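Local coordinates for RidA family protein (Psychrobacter sp. MES7-P7E, PDB 6L8P), which probably hydrolyses reactive enamine and imine intermediates to ketoacids and ammonia, at residues Thr22-Lys30 / Tyr38-Asn46. The protein carries 1 engineered substitution. Sequence-based numbering, arbitrary orientation.
Sequences TRQTIQTDK and YSQAVKVGN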
loop_
_atom_site.group_PDB
_atom_site.type_symbol
_atom_site.label_atom_id
_atom_site.label_comp_id
_atom_site.label_asym_id
_atom_site.label_seq_id
_atom_site.Cartn_x
_atom_site.Cartn_y
_atom_site.Cartn_z
ATOM N N THR A 22 -16.022 -4.652 -15.491
ATOM C CA THR A 22 -15.402 -5.983 -15.450
ATOM C C THR A 22 -13.878 -5.874 -15.485
ATOM O O THR A 22 -13.346 -4.966 -16.111
ATOM C CB THR A 22 -15.889 -6.880 -16.616
ATOM O OG1 THR A 22 -15.455 -8.232 -16.407
ATOM C CG2 THR A 22 -15.363 -6.381 -17.959
ATOM N N ARG A 23 -13.193 -6.785 -14.792
ATOM C CA ARG A 23 -11.740 -6.750 -14.752
ATOM C C ARG A 23 -11.162 -6.985 -16.142
ATOM O O ARG A 23 -11.677 -7.788 -16.927
ATOM C CB ARG A 23 -11.193 -7.806 -13.779
ATOM C CG ARG A 23 -11.631 -7.596 -12.351
ATOM C CD ARG A 23 -11.309 -8.769 -11.457
ATOM N NE ARG A 23 -12.459 -8.978 -10.597
ATOM C CZ ARG A 23 -13.218 -10.068 -10.617
ATOM N NH1 ARG A 23 -14.256 -10.130 -9.811
ATOM N NH2 ARG A 23 -12.932 -11.097 -11.417
ATOM N N GLN A 24 -10.097 -6.256 -16.456
ATOM C CA GLN A 24 -9.260 -6.521 -17.617
ATOM C C GLN A 24 -7.831 -6.598 -17.113
ATOM O O GLN A 24 -7.348 -5.640 -16.514
ATOM C CB GLN A 24 -9.350 -5.430 -18.684
ATOM C CG GLN A 24 -10.722 -4.841 -18.879
ATOM C CD GLN A 24 -10.662 -3.528 -19.637
ATOM O OE1 GLN A 24 -11.376 -2.572 -19.315
ATOM N NE2 GLN A 24 -9.793 -3.472 -20.646
ATOM N N THR A 25 -7.154 -7.699 -17.394
ATOM C CA THR A 25 -5.729 -7.806 -17.107
ATOM C C THR A 25 -4.919 -7.143 -18.217
ATOM O O THR A 25 -5.215 -7.304 -19.409
ATOM C CB THR A 25 -5.380 -9.276 -16.956
ATOM O OG1 THR A 25 -6.231 -9.818 -15.930
ATOM C CG2 THR A 25 -3.953 -9.432 -16.540
ATOM N N ILE A 26 -3.917 -6.372 -17.829
ATOM C CA ILE A 26 -3.100 -5.591 -18.748
ATOM C C ILE A 26 -1.763 -6.299 -18.910
ATOM O O ILE A 26 -1.131 -6.693 -17.916
ATOM C CB ILE A 26 -2.873 -4.155 -18.235
ATOM C CG1 ILE A 26 -4.178 -3.404 -17.896
ATOM C CG2 ILE A 26 -2.026 -3.329 -19.223
ATOM C CD1 ILE A 26 -5.235 -3.354 -19.014
ATOM N N GLN A 27 -1.310 -6.446 -20.158
ATOM C CA GLN A 27 0.019 -6.984 -20.417
ATOM C C GLN A 27 0.632 -6.222 -21.579
ATOM O O GLN A 27 -0.052 -5.918 -22.566
ATOM C CB GLN A 27 -0.002 -8.487 -20.754
ATOM C CG GLN A 27 1.401 -9.162 -20.844
ATOM C CD GLN A 27 2.100 -8.928 -22.191
ATOM O OE1 GLN A 27 1.443 -8.686 -23.209
ATOM N NE2 GLN A 27 3.434 -8.976 -22.193
ATOM N N THR A 28 1.908 -5.902 -21.449
ATOM C CA THR A 28 2.660 -5.309 -22.546
ATOM C C THR A 28 4.095 -5.814 -22.534
ATOM O O THR A 28 4.757 -5.844 -21.499
ATOM C CB THR A 28 2.637 -3.774 -22.512
ATOM O OG1 THR A 28 3.526 -3.255 -23.513
ATOM C CG2 THR A 28 3.052 -3.216 -21.145
ATOM N N ASP A 29 4.610 -6.146 -23.723
ATOM C CA ASP A 29 6.026 -6.479 -23.798
ATOM C C ASP A 29 6.952 -5.285 -23.606
ATOM O O ASP A 29 8.176 -5.481 -23.539
ATOM C CB ASP A 29 6.338 -7.126 -25.157
ATOM C CG ASP A 29 5.539 -8.381 -25.404
ATOM O OD1 ASP A 29 5.275 -9.133 -24.440
ATOM O OD2 ASP A 29 5.171 -8.620 -26.577
ATOM N N LYS A 30 6.423 -4.054 -23.541
ATOM C CA LYS A 30 7.266 -2.897 -23.311
ATOM C C LYS A 30 7.581 -2.684 -21.845
ATOM O O LYS A 30 8.348 -1.780 -21.524
ATOM C CB LYS A 30 6.602 -1.652 -23.898
ATOM C CG LYS A 30 6.513 -1.778 -25.437
ATOM C CD LYS A 30 5.621 -0.743 -26.090
ATOM C CE LYS A 30 6.240 -0.314 -27.413
ATOM N NZ LYS A 30 5.615 -1.015 -28.571
ATOM N N TYR A 38 2.014 -12.754 -10.536
ATOM C CA TYR A 38 1.190 -11.547 -10.638
ATOM C C TYR A 38 1.126 -11.096 -12.095
ATOM O O TYR A 38 1.931 -11.528 -12.932
ATOM C CB TYR A 38 1.726 -10.389 -9.750
ATOM C CG TYR A 38 3.122 -9.894 -10.045
ATOM C CD1 TYR A 38 4.216 -10.460 -9.414
ATOM C CD2 TYR A 38 3.328 -8.848 -10.919
ATOM C CE1 TYR A 38 5.501 -10.026 -9.669
ATOM C CE2 TYR A 38 4.606 -8.371 -11.169
ATOM C CZ TYR A 38 5.687 -8.979 -10.554
ATOM O OH TYR A 38 6.968 -8.530 -10.828
ATOM N N SER A 39 0.129 -10.252 -12.388
ATOM C CA SER A 39 0.000 -9.579 -13.672
ATOM C C SER A 39 0.564 -8.180 -13.555
ATOM O O SER A 39 0.580 -7.578 -12.471
ATOM C CB SER A 39 -1.454 -9.482 -14.100
ATOM O OG SER A 39 -1.964 -10.807 -14.329
ATOM N N GLN A 40 0.953 -7.621 -14.717
ATOM C CA GLN A 40 1.503 -6.271 -14.701
ATOM C C GLN A 40 0.506 -5.247 -14.154
ATOM O O GLN A 40 0.907 -4.339 -13.415
ATOM C CB GLN A 40 1.949 -5.857 -16.113
ATOM C CG GLN A 40 3.216 -6.573 -16.561
ATOM C CD GLN A 40 3.488 -6.309 -18.044
ATOM O OE1 GLN A 40 2.576 -5.905 -18.771
ATOM N NE2 GLN A 40 4.734 -6.465 -18.469
ATOM N N ALA A 41 -0.765 -5.333 -14.539
ATOM C CA ALA A 41 -1.760 -4.413 -14.001
ATOM C C ALA A 41 -3.130 -5.020 -14.197
ATOM O O ALA A 41 -3.325 -5.897 -15.040
ATOM C CB ALA A 41 -1.689 -3.032 -14.680
ATOM N N VAL A 42 -4.088 -4.522 -13.411
ATOM C CA VAL A 42 -5.486 -4.929 -13.538
ATOM C C VAL A 42 -6.325 -3.668 -13.621
ATOM O O VAL A 42 -6.200 -2.771 -12.778
ATOM C CB VAL A 42 -5.984 -5.798 -12.367
ATOM C CG1 VAL A 42 -7.493 -6.102 -12.562
ATOM C CG2 VAL A 42 -5.204 -7.087 -12.270
ATOM N N LYS A 43 -7.194 -3.598 -14.619
ATOM C CA LYS A 43 -8.053 -2.437 -14.823
ATOM C C LYS A 43 -9.489 -2.818 -14.502
ATOM O O LYS A 43 -9.964 -3.863 -14.950
ATOM C CB LYS A 43 -7.927 -1.947 -16.275
ATOM C CG LYS A 43 -8.863 -0.762 -16.629
ATOM C CD LYS A 43 -8.499 -0.292 -18.043
ATOM C CE LYS A 43 -9.341 0.904 -18.458
ATOM N NZ LYS A 43 -8.911 1.345 -19.820
ATOM N N VAL A 44 -10.163 -1.986 -13.710
ATOM C CA VAL A 44 -11.584 -2.175 -13.413
ATOM C C VAL A 44 -12.236 -0.827 -13.654
ATOM O O VAL A 44 -12.029 0.127 -12.890
ATOM C CB VAL A 44 -11.847 -2.693 -11.995
ATOM C CG1 VAL A 44 -11.627 -4.183 -11.953
ATOM C CG2 VAL A 44 -10.927 -2.039 -10.994
ATOM N N GLY A 45 -12.968 -0.730 -14.749
ATOM C CA GLY A 45 -13.557 0.554 -15.098
ATOM C C GLY A 45 -12.473 1.550 -15.442
ATOM O O GLY A 45 -11.601 1.292 -16.277
ATOM N N ASN A 46 -12.517 2.699 -14.774
ATOM C CA ASN A 46 -11.528 3.740 -14.983
ATOM C C ASN A 46 -10.303 3.562 -14.106
ATOM O O ASN A 46 -9.302 4.256 -14.333
ATOM C CB ASN A 46 -12.128 5.116 -14.693
ATOM C CG ASN A 46 -13.054 5.578 -15.798
ATOM O OD1 ASN A 46 -12.842 5.269 -16.971
ATOM N ND2 ASN A 46 -14.078 6.322 -15.432
HETATM O O HOH W 1 -12.489 -2.683 -16.966
HETATM O O HOH W 2 0.610 -9.031 -17.195
#
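At the N-terminal edge of the RidA sheet, strand 23-26, outermost in this chain's sheet, pairs antiparallel with strand 41-44, Gln24 facing Lys43 as a hydrogen-bonded pair and Thr25 facing Val42 as a non-hydrogen-bonded one. Gln24 N gives a 2.8 Å bond to Lys43 O, answered by Lys43 N to Gln24 O, nearly straight at 175°; Ile26 N reaches Ala41 O at 2.9 Å. Beyond the strands the side chain of Gln40 takes over the pairing: its extended chain lays the amide along the backbone of Thr28, OE1 accepting from Thr28 N (2.8 Å) and NE2 donating to Thr28 O (3.1 Å) and to Pro32 O, three bonds that fix the amide's rotation. Water 2 links Ile26 O to Gln40 N. On the face toward helix 67-84, Ile26 CB packs on Ala41 CB at 3.9 Å, while the fully extended Lys43 runs beside Gln24, its NZ bound to Ala85 O. The other face meets the second subunit: Arg23 CG lies 3.4 Å from Val44 CG1, its guanidinium salt-bridged to Asp91 of that subunit, and Thr25 CG2 touches Ser39, whose OG bonds Tyr120 O there. Such an antiparallel edge pair, helix-covered on one face and subunit-covered on the other, is typical of the trimeric RidA (YjgF/YER057c/UK114) fold.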